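Local coordinates for protein probable mannosyltransferase KTR4 (Saccharomyces cerevisiae, PDB 5A07) that is a probable mannosyltransferase with a GT-A type fold whose lumenal part holds guanosine-5'-diphosphate and a manganese ion, at residues E201-S204 against Y205-C209; K336-Q339 against Y340-E343; T271-T274 against S275-F279. All coordinates share one frame; numbering follows the deposited sequence.

How the contacts relate
All three contacts are local stretches of separate helices in the GT-A type fold. Contact 1 comes first along the chain, at the start of helix 203-214; contact 3 follows at the start of helix 272-282, and contact 2 is last, in helix 332-344. Contacts 2 and 3 pack directly on each other, their centres about 11 Å apart, and Tyr337 OH lies 2.7 Å from Thr276 OG1, a probable hydrogen bond. Contact 1 stands apart, its centre about 18 Å from that of contact 2 and about 21 Å from that of contact 3. It alone contributes to the guanosine-5'-diphosphate pocket, whereas contacts 2 and 3 belong to a pair of packed helices farther from the nucleotide.

Contact 1 of 3, residues E201-S204 against Y205-C209; sequences EVES and YHNMC. With GDP (guanosine-5'-diphosphate), chain F.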
ATOM      1  N   GLU B 201      16.917 -13.509  -5.345  1.00 37.75           N
ATOM      2  CA  GLU B 201      18.263 -13.661  -4.810  1.00 38.77           C
ATOM      3  C   GLU B 201      18.883 -12.309  -4.421  1.00 39.22           C
ATOM      4  O   GLU B 201      20.088 -12.220  -4.184  1.00 36.99           O
ATOM      5  CB  GLU B 201      19.127 -14.428  -5.860  1.00 44.48           C
ATOM      6  CG  GLU B 201      18.734 -15.901  -6.054  1.00 48.82           C
ATOM      7  CD  GLU B 201      19.600 -16.682  -7.062  1.00 54.43           C
ATOM      8  OE1 GLU B 201      19.413 -16.488  -8.277  1.00 52.27           O
ATOM      9  OE2 GLU B 201      20.442 -17.509  -6.644  1.00 59.08           O
ATOM     10  N   VAL B 202      18.090 -11.237  -4.367  1.00 38.35           N
ATOM     11  CA  VAL B 202      18.623  -9.922  -3.933  1.00 34.13           C
ATOM     12  C   VAL B 202      18.378  -9.714  -2.468  1.00 33.10           C
ATOM     13  O   VAL B 202      17.243  -9.388  -2.072  1.00 30.98           O
ATOM     14  CB  VAL B 202      18.029  -8.804  -4.762  1.00 36.03           C
ATOM     15  CG1 VAL B 202      18.679  -7.464  -4.393  1.00 39.74           C
ATOM     16  CG2 VAL B 202      18.238  -9.079  -6.247  1.00 36.29           C
ATOM     17  N   GLU B 203      19.413  -9.878  -1.640  1.00 27.76           N
ATOM     18  CA  GLU B 203      19.222  -9.882  -0.230  1.00 29.45           C
ATOM     19  C   GLU B 203      18.673  -8.542   0.287  1.00 29.50           C
ATOM     20  O   GLU B 203      17.880  -8.506   1.220  1.00 27.09           O
ATOM     21  CB  GLU B 203      20.528 -10.242   0.485  1.00 30.14           C
ATOM     22  CG  GLU B 203      20.367 -10.365   1.997  1.00 29.39           C
ATOM     23  CD  GLU B 203      21.623 -10.893   2.690  1.00 34.85           C
ATOM     24  OE1 GLU B 203      22.535 -11.356   1.974  1.00 38.27           O
ATOM     25  OE2 GLU B 203      21.690 -10.827   3.929  1.00 30.52           O
ATOM     26  N   SER B 204      19.152  -7.440  -0.291  1.00 27.22           N
ATOM     27  CA  SER B 204      18.714  -6.087   0.132  1.00 26.67           C
ATOM     28  C   SER B 204      17.146  -5.955  -0.016  1.00 25.66           C
ATOM     29  O   SER B 204      16.530  -5.196   0.708  1.00 25.56           O
ATOM     30  CB  SER B 204      19.423  -5.045  -0.666  1.00 22.42           C
ATOM     31  OG  SER B 204      19.122  -5.194  -2.030  1.00 23.55           O
ATOM     32  N   TYR B 205      16.592  -6.658  -0.991  1.00 22.24           N
ATOM     33  CA  TYR B 205      15.160  -6.540  -1.319  1.00 25.30           C
ATOM     34  C   TYR B 205      14.345  -7.210  -0.250  1.00 26.37           C
ATOM     35  O   TYR B 205      13.327  -6.674   0.224  1.00 23.48           O
ATOM     36  CB  TYR B 205      14.858  -7.102  -2.692  1.00 24.92           C
ATOM     37  CG  TYR B 205      13.452  -6.721  -3.130  1.00 26.96           C
ATOM     38  CD1 TYR B 205      13.229  -5.493  -3.736  1.00 30.34           C
ATOM     39  CD2 TYR B 205      12.364  -7.563  -2.919  1.00 28.39           C
ATOM     40  CE1 TYR B 205      11.937  -5.115  -4.153  1.00 35.52           C
ATOM     41  CE2 TYR B 205      11.048  -7.186  -3.303  1.00 28.39           C
ATOM     42  CZ  TYR B 205      10.863  -5.969  -3.914  1.00 32.27           C
ATOM     43  OH  TYR B 205       9.636  -5.554  -4.330  1.00 29.80           O
ATOM     44  N   HIS B 206      14.807  -8.395   0.161  1.00 26.38           N
ATOM     45  CA  HIS B 206      14.254  -9.037   1.330  1.00 24.48           C
ATOM     46  C   HIS B 206      14.302  -8.129   2.554  1.00 25.30           C
ATOM     47  O   HIS B 206      13.336  -7.974   3.296  1.00 26.70           O
ATOM     48  CB  HIS B 206      15.012 -10.351   1.600  1.00 27.13           C
ATOM     49  CG  HIS B 206      14.809 -11.404   0.570  1.00 28.27           C
ATOM     50  ND1 HIS B 206      13.978 -12.490   0.787  1.00 31.49           N
ATOM     51  CD2 HIS B 206      15.343 -11.590  -0.675  1.00 30.52           C
ATOM     52  CE1 HIS B 206      14.041 -13.311  -0.254  1.00 28.84           C
ATOM     53  NE2 HIS B 206      14.855 -12.790  -1.166  1.00 27.78           N
ATOM     54  N   ASN B 207      15.443  -7.508   2.806  1.00 25.30           N
ATOM     55  CA  ASN B 207      15.595  -6.629   3.948  1.00 22.08           C
ATOM     56  C   ASN B 207      14.638  -5.457   3.831  1.00 19.24           C
ATOM     57  O   ASN B 207      14.123  -5.042   4.829  1.00 20.96           O
ATOM     58  CB  ASN B 207      17.028  -6.055   4.049  1.00 20.85           C
ATOM     59  CG  ASN B 207      18.057  -7.147   4.388  1.00 26.94           C
ATOM     60  OD1 ASN B 207      17.732  -8.253   4.871  1.00 28.08           O
ATOM     61  ND2 ASN B 207      19.299  -6.824   4.173  1.00 29.10           N
ATOM     62  N   MET B 208      14.501  -4.907   2.636  1.00 19.19           N
ATOM     63  CA  MET B 208      13.584  -3.777   2.438  1.00 20.07           C
ATOM     64  C   MET B 208      12.129  -4.146   2.757  1.00 19.30           C
ATOM     65  O   MET B 208      11.430  -3.431   3.463  1.00 18.80           O
ATOM     66  CB  MET B 208      13.716  -3.283   1.043  1.00 21.83           C
ATOM     67  CG  MET B 208      12.785  -2.090   0.709  1.00 23.61           C
ATOM     68  SD  MET B 208      11.109  -2.596   0.189  1.00 22.60           S
ATOM     69  CE  MET B 208      11.315  -3.534  -1.318  1.00 23.75           C
ATOM     70  N   CYS B 209      11.714  -5.278   2.260  1.00 21.33           N
ATOM     71  CA  CYS B 209      10.331  -5.732   2.474  1.00 21.87           C
ATOM     72  C   CYS B 209      10.013  -5.906   3.937  1.00 21.74           C
ATOM     73  O   CYS B 209       8.958  -5.509   4.488  1.00 22.40           O
ATOM     74  CB  CYS B 209      10.102  -7.029   1.729  1.00 20.82           C
ATOM     75  SG  CYS B 209      10.015  -6.935  -0.050  1.00 25.65           S
TER
HETATM   76  PB  GDP F 500       9.729  -2.185  -6.218  1.00 27.33           P
HETATM   77  O1B GDP F 500      10.250  -2.619  -7.536  1.00 30.18           O
HETATM   78  O2B GDP F 500       9.153  -3.152  -5.355  1.00 28.25           O
HETATM   79  O3B GDP F 500       9.006  -0.895  -6.304  1.00 25.14           O
HETATM   80  O3A GDP F 500      11.126  -1.976  -5.418  1.00 30.82           O
HETATM   81  PA  GDP F 500      12.065  -0.711  -5.231  1.00 25.03           P
HETATM   82  O1A GDP F 500      13.462  -0.961  -5.601  1.00 24.59           O
HETATM   83  O2A GDP F 500      11.535   0.573  -5.721  1.00 20.30           O
HETATM   84  O5' GDP F 500      12.095  -0.637  -3.655  1.00 20.94           O
HETATM   85  C5' GDP F 500      11.111  -0.100  -2.762  1.00 23.38           C
HETATM   86  C4' GDP F 500      11.583   1.140  -2.022  1.00 23.06           C
HETATM   87  O4' GDP F 500      12.674   0.747  -1.180  1.00 22.81           O
HETATM   88  C3' GDP F 500      12.082   2.265  -2.914  1.00 20.10           C
HETATM   89  O3' GDP F 500      11.837   3.527  -2.245  1.00 19.28           O
HETATM   90  C2' GDP F 500      13.585   1.960  -3.025  1.00 21.51           C
HETATM   91  O2' GDP F 500      14.354   3.136  -3.240  1.00 18.73           O
HETATM   92  C1' GDP F 500      13.848   1.431  -1.660  1.00 21.88           C
HETATM   93  N9  GDP F 500      14.931   0.420  -1.599  1.00 24.90           N
HETATM   94  C8  GDP F 500      14.988  -0.807  -2.177  1.00 25.97           C
HETATM   95  N7  GDP F 500      16.169  -1.441  -1.792  1.00 25.71           N
HETATM   96  C5  GDP F 500      16.823  -0.585  -0.950  1.00 23.84           C
HETATM   97  C6  GDP F 500      18.092  -0.648  -0.199  1.00 23.27           C
HETATM   98  O6  GDP F 500      18.738  -1.734  -0.350  1.00 25.31           O
HETATM   99  N1  GDP F 500      18.438   0.420   0.533  1.00 23.38           N
HETATM  100  C2  GDP F 500      17.667   1.570   0.586  1.00 21.74           C
HETATM  101  N2  GDP F 500      18.076   2.596   1.326  1.00 21.88           N
HETATM  102  N3  GDP F 500      16.486   1.679  -0.096  1.00 18.74           N
HETATM  103  C4  GDP F 500      16.020   0.632  -0.802  1.00 21.22           C
HETATM  104  O   HOH W   1      21.167  -8.786   5.479  1.00 28.96           O
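Val202 O has three groups of the next turn close by: Tyr205 N, bonded, His206 N, weakly bonded, and the ring carbon His206 CD2. This is the N-terminus of helix 203-214, with Val202 at the N-cap position, and here the helix start forms part of the nucleotide pocket of a GT-A type fold. The Tyr205 N bond is 3.0 Å long to Val202 O and comes from above the carbonyl plane, while His206 N to the same oxygen is a weak bond of 3.5 Å. His206 CD2 sits 3.2 Å from Val202 O, so that the carbonyl lies at the edge of the imidazole. The two ring nitrogens of His206 bind Phe347 O and Ala200 O; with a carbonyl at each nitrogen, a doubly protonated ring is possible, though nearby Arg351 would work against it.

Behind this cap the regular pattern sets in, Asn207 N to Glu203 O and Met208 N to Ser204 O. One turn apart on the flank, Glu203 and Asn207 are joined through a water, 2.6 Å from Glu203 OE2 and 3.0 Å from Asn207 ND2. Both have protein partners as well: Arg182 forms a salt bridge with Glu203 OE2, and Tyr348 OH bonds to Asn207 OD1.

The pocket side of the turn carries Ser204, Tyr205 and Met208. Ser204 CB comes to 3.4 Å from O6 of the guanine, and Met208 CG runs by the ribose. Met208 CE lies over one face of the Tyr205 ring, offset toward the rim, and Tyr199 stacks on the ring. With CG anti to the backbone N (chi1 -168°), the phenol reaches out along the diphosphate, where Tyr205 OH donates a 2.7 Å hydrogen bond to O2B of GDP.

Contact 2 of 3, residues K336-Q339 against Y340-E343; sequences KYMQ and YLEE
Four consecutive i to i+4 bonds run from the amides of Tyr340, Leu341, Glu342 and Glu343 back to the carbonyls of Lys336, Tyr337, Met338 and Gln339, so this is an unbroken stretch of alpha-helix within helix 332-344. Leu341 sits one turn beyond Tyr337 and pushes its CD1 methyl over a face of the phenol ring. This CH-pi contact has CD1 3.9 Å from the ring centroid and 20° off the normal, leaning toward the hydroxyl end, where Leu341 CD1 is 3.7 Å from Tyr337 CZ. The second methyl, CD2, lies 3.8 Å from Tyr337 CE1; both methyls lie on the same side of the ring, CD1 toward the hydroxyl end and CD2 by the CE1 edge. Met338 CE touches the same CD1 methyl, extending the apolar patch.

On the solvent side, Gln339 and Glu343 cross at about a right angle. The bend at chi2 of Gln339 (37°) swings its amide forward along the helix, and NE2 donates to Glu343 OE2 at 3.0 Å. The N-H arrives from above the carboxylate plane, about 45° out of it, and the two flat groups are well turned from each other, so this exposed bond is a tilted one. Glu342, one residue on, faces another way and pairs its OE1 with Arg210 in a salt bridge.

Three helices surround the buried sides of this stretch. Tyr337 and Tyr340 meet Phe279 of helix 272-282, Met338 and Leu341 rest on Val357 of helix 354-365, and Met338 and Glu342 touch Lys214 of helix 203-214.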
ATOM      1  N   LYS B 336       2.003  -7.622  16.984  1.00 29.98           N
ATOM      2  CA  LYS B 336       2.028  -9.066  17.267  1.00 26.90           C
ATOM      3  C   LYS B 336       2.073  -9.872  16.009  1.00 29.60           C
ATOM      4  O   LYS B 336       2.791 -10.922  15.890  1.00 25.10           O
ATOM      5  CB  LYS B 336       0.798  -9.439  18.075  1.00 34.31           C
ATOM      6  CG  LYS B 336       0.781  -8.791  19.440  1.00 34.64           C
ATOM      7  CD  LYS B 336       1.702  -9.539  20.400  1.00 41.62           C
ATOM      8  CE  LYS B 336       1.355  -9.099  21.833  1.00 49.49           C
ATOM      9  NZ  LYS B 336       2.505  -9.332  22.734  1.00 55.31           N
ATOM     10  N   TYR B 337       1.322  -9.399  15.008  1.00 24.41           N
ATOM     11  CA  TYR B 337       1.366 -10.104  13.747  1.00 24.67           C
ATOM     12  C   TYR B 337       2.764 -10.030  13.179  1.00 24.03           C
ATOM     13  O   TYR B 337       3.279 -11.007  12.605  1.00 21.81           O
ATOM     14  CB  TYR B 337       0.273  -9.497  12.799  1.00 24.47           C
ATOM     15  CG  TYR B 337       0.196 -10.034  11.429  1.00 23.68           C
ATOM     16  CD1 TYR B 337       0.092 -11.378  11.193  1.00 25.22           C
ATOM     17  CD2 TYR B 337       0.096  -9.163  10.313  1.00 24.89           C
ATOM     18  CE1 TYR B 337      -0.040 -11.868   9.901  1.00 24.07           C
ATOM     19  CE2 TYR B 337       0.003  -9.641   9.019  1.00 23.70           C
ATOM     20  CZ  TYR B 337      -0.114 -10.986   8.817  1.00 22.38           C
ATOM     21  OH  TYR B 337      -0.200 -11.454   7.551  1.00 21.38           O
ATOM     22  N   MET B 338       3.365  -8.832  13.227  1.00 25.68           N
ATOM     23  CA  MET B 338       4.738  -8.700  12.673  1.00 25.69           C
ATOM     24  C   MET B 338       5.737  -9.678  13.381  1.00 24.87           C
ATOM     25  O   MET B 338       6.544 -10.356  12.728  1.00 26.47           O
ATOM     26  CB  MET B 338       5.257  -7.239  12.819  1.00 25.14           C
ATOM     27  CG  MET B 338       4.538  -6.190  11.974  1.00 23.63           C
ATOM     28  SD  MET B 338       4.414  -6.653  10.232  1.00 27.37           S
ATOM     29  CE  MET B 338       2.745  -7.268  10.197  1.00 26.50           C
ATOM     30  N   GLN B 339       5.690  -9.702  14.692  1.00 28.20           N
ATOM     31  CA  GLN B 339       6.491 -10.689  15.468  1.00 34.49           C
ATOM     32  C   GLN B 339       6.294 -12.147  15.041  1.00 32.26           C
ATOM     33  O   GLN B 339       7.275 -12.893  14.779  1.00 30.74           O
ATOM     34  CB  GLN B 339       6.238 -10.545  16.964  1.00 35.94           C
ATOM     35  CG  GLN B 339       7.318 -11.272  17.802  1.00 48.40           C
ATOM     36  CD  GLN B 339       8.789 -11.204  17.220  1.00 51.50           C
ATOM     37  OE1 GLN B 339       9.375 -10.115  17.062  1.00 58.84           O
ATOM     38  NE2 GLN B 339       9.365 -12.387  16.868  1.00 50.93           N
ATOM     39  N   TYR B 340       5.047 -12.512  14.813  1.00 30.21           N
ATOM     40  CA  TYR B 340       4.720 -13.840  14.333  1.00 32.21           C
ATOM     41  C   TYR B 340       5.345 -14.114  12.985  1.00 35.95           C
ATOM     42  O   TYR B 340       5.997 -15.175  12.741  1.00 32.24           O
ATOM     43  CB  TYR B 340       3.177 -14.005  14.266  1.00 37.17           C
ATOM     44  CG  TYR B 340       2.714 -15.437  14.074  1.00 33.72           C
ATOM     45  CD1 TYR B 340       2.454 -16.273  15.163  1.00 32.38           C
ATOM     46  CD2 TYR B 340       2.524 -15.942  12.808  1.00 32.50           C
ATOM     47  CE1 TYR B 340       2.009 -17.562  14.969  1.00 35.07           C
ATOM     48  CE2 TYR B 340       2.112 -17.254  12.609  1.00 37.50           C
ATOM     49  CZ  TYR B 340       1.852 -18.053  13.701  1.00 37.99           C
ATOM     50  OH  TYR B 340       1.435 -19.337  13.513  1.00 47.52           O
ATOM     51  N   LEU B 341       5.209 -13.147  12.074  1.00 26.85           N
ATOM     52  CA  LEU B 341       5.828 -13.379  10.772  1.00 26.27           C
ATOM     53  C   LEU B 341       7.372 -13.426  10.874  1.00 23.26           C
ATOM     54  O   LEU B 341       8.015 -14.111  10.082  1.00 22.53           O
ATOM     55  CB  LEU B 341       5.396 -12.273   9.766  1.00 25.90           C
ATOM     56  CG  LEU B 341       3.873 -12.180   9.507  1.00 26.45           C
ATOM     57  CD1 LEU B 341       3.567 -11.033   8.526  1.00 26.97           C
ATOM     58  CD2 LEU B 341       3.309 -13.482   8.987  1.00 27.95           C
ATOM     59  N   GLU B 342       7.937 -12.606  11.738  1.00 26.94           N
ATOM     60  CA  GLU B 342       9.411 -12.577  11.950  1.00 32.09           C
ATOM     61  C   GLU B 342       9.874 -13.997  12.345  1.00 33.67           C
ATOM     62  O   GLU B 342      10.765 -14.540  11.709  1.00 37.11           O
ATOM     63  CB  GLU B 342       9.771 -11.558  13.030  1.00 30.49           C
ATOM     64  CG  GLU B 342      11.257 -11.500  13.431  1.00 33.31           C
ATOM     65  CD  GLU B 342      12.200 -11.008  12.323  1.00 38.70           C
ATOM     66  OE1 GLU B 342      11.780 -10.734  11.169  1.00 38.95           O
ATOM     67  OE2 GLU B 342      13.409 -10.849  12.593  1.00 35.27           O
ATOM     68  N   GLU B 343       9.144 -14.622  13.268  1.00 35.94           N
ATOM     69  CA  GLU B 343       9.435 -15.996  13.731  1.00 36.87           C
ATOM     70  C   GLU B 343       9.335 -17.030  12.664  1.00 35.63           C
ATOM     71  O   GLU B 343      10.157 -17.886  12.595  1.00 33.86           O
ATOM     72  CB  GLU B 343       8.551 -16.390  14.897  1.00 44.79           C
ATOM     73  CG  GLU B 343       9.027 -15.802  16.215  1.00 54.02           C
ATOM     74  CD  GLU B 343       7.940 -15.614  17.291  1.00 59.37           C
ATOM     75  OE1 GLU B 343       6.837 -16.226  17.197  1.00 68.45           O
ATOM     76  OE2 GLU B 343       8.198 -14.833  18.254  1.00 49.60           O
TER

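Contact 3 of 3, residues T271-T274 against S275-F279; sequences TLWT and STMDF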
ATOM      1  N   THR B 271       3.422 -19.529   1.762  1.00 24.76           N
ATOM      2  CA  THR B 271       2.840 -19.783   3.070  1.00 27.21           C
ATOM      3  C   THR B 271       2.423 -18.581   3.886  1.00 24.58           C
ATOM      4  O   THR B 271       2.114 -18.704   5.049  1.00 26.54           O
ATOM      5  CB  THR B 271       3.771 -20.649   3.985  1.00 34.18           C
ATOM      6  OG1 THR B 271       4.979 -19.925   4.336  1.00 31.86           O
ATOM      7  CG2 THR B 271       4.105 -21.996   3.289  1.00 33.89           C
ATOM      8  N   LEU B 272       2.309 -17.411   3.301  1.00 23.51           N
ATOM      9  CA  LEU B 272       1.944 -16.248   4.104  1.00 22.16           C
ATOM     10  C   LEU B 272       0.474 -16.304   4.640  1.00 20.41           C
ATOM     11  O   LEU B 272       0.206 -16.047   5.796  1.00 21.96           O
ATOM     12  CB  LEU B 272       2.198 -14.956   3.304  1.00 23.22           C
ATOM     13  CG  LEU B 272       1.683 -13.670   3.955  1.00 22.40           C
ATOM     14  CD1 LEU B 272       2.337 -13.390   5.285  1.00 23.38           C
ATOM     15  CD2 LEU B 272       1.993 -12.538   2.944  1.00 23.67           C
ATOM     16  N   TRP B 273      -0.437 -16.680   3.786  1.00 22.62           N
ATOM     17  CA  TRP B 273      -1.856 -16.835   4.197  1.00 23.13           C
ATOM     18  C   TRP B 273      -2.011 -17.944   5.255  1.00 24.87           C
ATOM     19  O   TRP B 273      -2.651 -17.760   6.260  1.00 24.02           O
ATOM     20  CB  TRP B 273      -2.714 -17.211   2.953  1.00 24.88           C
ATOM     21  CG  TRP B 273      -4.159 -17.426   3.288  1.00 27.14           C
ATOM     22  CD1 TRP B 273      -4.806 -18.629   3.379  1.00 26.64           C
ATOM     23  CD2 TRP B 273      -5.103 -16.421   3.702  1.00 24.62           C
ATOM     24  NE1 TRP B 273      -6.099 -18.430   3.801  1.00 27.47           N
ATOM     25  CE2 TRP B 273      -6.316 -17.081   3.967  1.00 25.43           C
ATOM     26  CE3 TRP B 273      -5.048 -15.025   3.812  1.00 24.73           C
ATOM     27  CZ2 TRP B 273      -7.459 -16.403   4.398  1.00 25.43           C
ATOM     28  CZ3 TRP B 273      -6.175 -14.335   4.227  1.00 23.38           C
ATOM     29  CH2 TRP B 273      -7.388 -15.016   4.486  1.00 26.01           C
ATOM     30  N   THR B 274      -1.447 -19.113   5.005  1.00 28.77           N
ATOM     31  CA  THR B 274      -1.646 -20.253   5.964  1.00 29.19           C
ATOM     32  C   THR B 274      -1.062 -19.894   7.296  1.00 28.25           C
ATOM     33  O   THR B 274      -1.681 -20.114   8.323  1.00 27.70           O
ATOM     34  CB  THR B 274      -1.107 -21.588   5.403  1.00 31.26           C
ATOM     35  OG1 THR B 274       0.229 -21.425   4.942  1.00 33.59           O
ATOM     36  CG2 THR B 274      -1.877 -21.958   4.156  1.00 35.35           C
ATOM     37  N   SER B 275       0.093 -19.225   7.310  1.00 29.29           N
ATOM     38  CA  SER B 275       0.634 -18.753   8.585  1.00 30.45           C
ATOM     39  C   SER B 275      -0.225 -17.691   9.228  1.00 31.05           C
ATOM     40  O   SER B 275      -0.377 -17.627  10.450  1.00 30.94           O
ATOM     41  CB  SER B 275       2.064 -18.197   8.437  1.00 37.25           C
ATOM     42  OG  SER B 275       2.892 -19.144   7.832  1.00 39.34           O
ATOM     43  N   THR B 276      -0.776 -16.801   8.400  1.00 27.67           N
ATOM     44  CA  THR B 276      -1.576 -15.732   8.939  1.00 23.85           C
ATOM     45  C   THR B 276      -2.877 -16.304   9.514  1.00 25.61           C
ATOM     46  O   THR B 276      -3.348 -15.846  10.554  1.00 28.11           O
ATOM     47  CB  THR B 276      -1.898 -14.720   7.821  1.00 24.85           C
ATOM     48  OG1 THR B 276      -0.707 -14.064   7.342  1.00 24.04           O
ATOM     49  CG2 THR B 276      -2.880 -13.678   8.323  1.00 22.44           C
ATOM     50  N   MET B 277      -3.424 -17.359   8.883  1.00 26.32           N
ATOM     51  CA  MET B 277      -4.615 -18.033   9.482  1.00 25.24           C
ATOM     52  C   MET B 277      -4.293 -18.710  10.836  1.00 29.10           C
ATOM     53  O   MET B 277      -5.107 -18.615  11.775  1.00 27.51           O
ATOM     54  CB  MET B 277      -5.200 -19.043   8.503  1.00 28.56           C
ATOM     55  CG  MET B 277      -5.896 -18.366   7.332  1.00 30.18           C
ATOM     56  SD  MET B 277      -7.243 -17.300   7.794  1.00 35.25           S
ATOM     57  CE  MET B 277      -6.478 -15.666   7.900  1.00 37.00           C
ATOM     58  N   ASP B 278      -3.105 -19.309  10.952  1.00 29.34           N
ATOM     59  CA  ASP B 278      -2.663 -19.865  12.251  1.00 31.44           C
ATOM     60  C   ASP B 278      -2.604 -18.743  13.250  1.00 34.28           C
ATOM     61  O   ASP B 278      -3.112 -18.873  14.344  1.00 34.91           O
ATOM     62  CB  ASP B 278      -1.279 -20.534  12.168  1.00 35.31           C
ATOM     63  CG  ASP B 278      -1.287 -21.846  11.390  1.00 37.01           C
ATOM     64  OD1 ASP B 278      -2.357 -22.451  11.261  1.00 38.76           O
ATOM     65  OD2 ASP B 278      -0.236 -22.238  10.853  1.00 38.16           O
ATOM     66  N   PHE B 279      -2.043 -17.581  12.884  1.00 29.37           N
ATOM     67  CA  PHE B 279      -2.004 -16.498  13.857  1.00 28.96           C
ATOM     68  C   PHE B 279      -3.393 -16.049  14.284  1.00 30.08           C
ATOM     69  O   PHE B 279      -3.644 -15.782  15.461  1.00 29.97           O
ATOM     70  CB  PHE B 279      -1.220 -15.286  13.261  1.00 30.54           C
ATOM     71  CG  PHE B 279      -1.259 -14.061  14.098  1.00 27.13           C
ATOM     72  CD1 PHE B 279      -0.346 -13.882  15.125  1.00 30.76           C
ATOM     73  CD2 PHE B 279      -2.114 -13.047  13.809  1.00 28.07           C
ATOM     74  CE1 PHE B 279      -0.385 -12.727  15.915  1.00 27.99           C
ATOM     75  CE2 PHE B 279      -2.159 -11.894  14.576  1.00 28.43           C
ATOM     76  CZ  PHE B 279      -1.261 -11.721  15.602  1.00 30.19           C
TER
HETATM   77  O   HOH W   2       5.149 -19.355   6.753  1.00 32.12           O
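Trp273 holds CG anti to its backbone N (chi1 178°), while Met277, one turn on, sets CG beside the amide (chi1 -72°) and bends again at chi2 and chi3; together these torsions lay the thioether along one face of the indole. Met277 CG comes to 3.5 Å from Trp273 NE1, and the chain then crosses obliquely to the six-membered ring. There Met277 CE makes a CH-pi contact, 3.8 Å from the Trp273 six-ring centroid and 21° off its normal. The sulfur is placed obliquely, with Met277 SD 3.5 Å from Trp273 CZ2, which makes this a Met-aromatic contact with the methyl over the ring.

Hydroxyl groups add to the backbone bonding at the helix start. Leu272 O takes two donors from one residue, Thr276 N at 2.9 Å and Thr276 OG1 at 2.7 Å, reaching it from opposite faces of the carbonyl plane, and this ties the threonine side chain back to the preceding turn. Thr271, at the N-cap position, is used through its carbonyl: Ser275 N bonds to Thr271 O at 3.1 Å, and Ser275 OG lies 2.9 Å from the same oxygen. A water also sits between Thr271 OG1 and Ser275 OG, while Thr271 OG1 has a second partner in Glu350.

This stretch opens helix 272-282 and is buried among several others. Leu272 packs on Tyr337 and Leu341 of helix 332-344 and Leu360 of helix 354-365; Trp273 packs on Leu296 and Lys297 of helix 293-297, and Phe279 touches Phe365 at the end of helix 354-365.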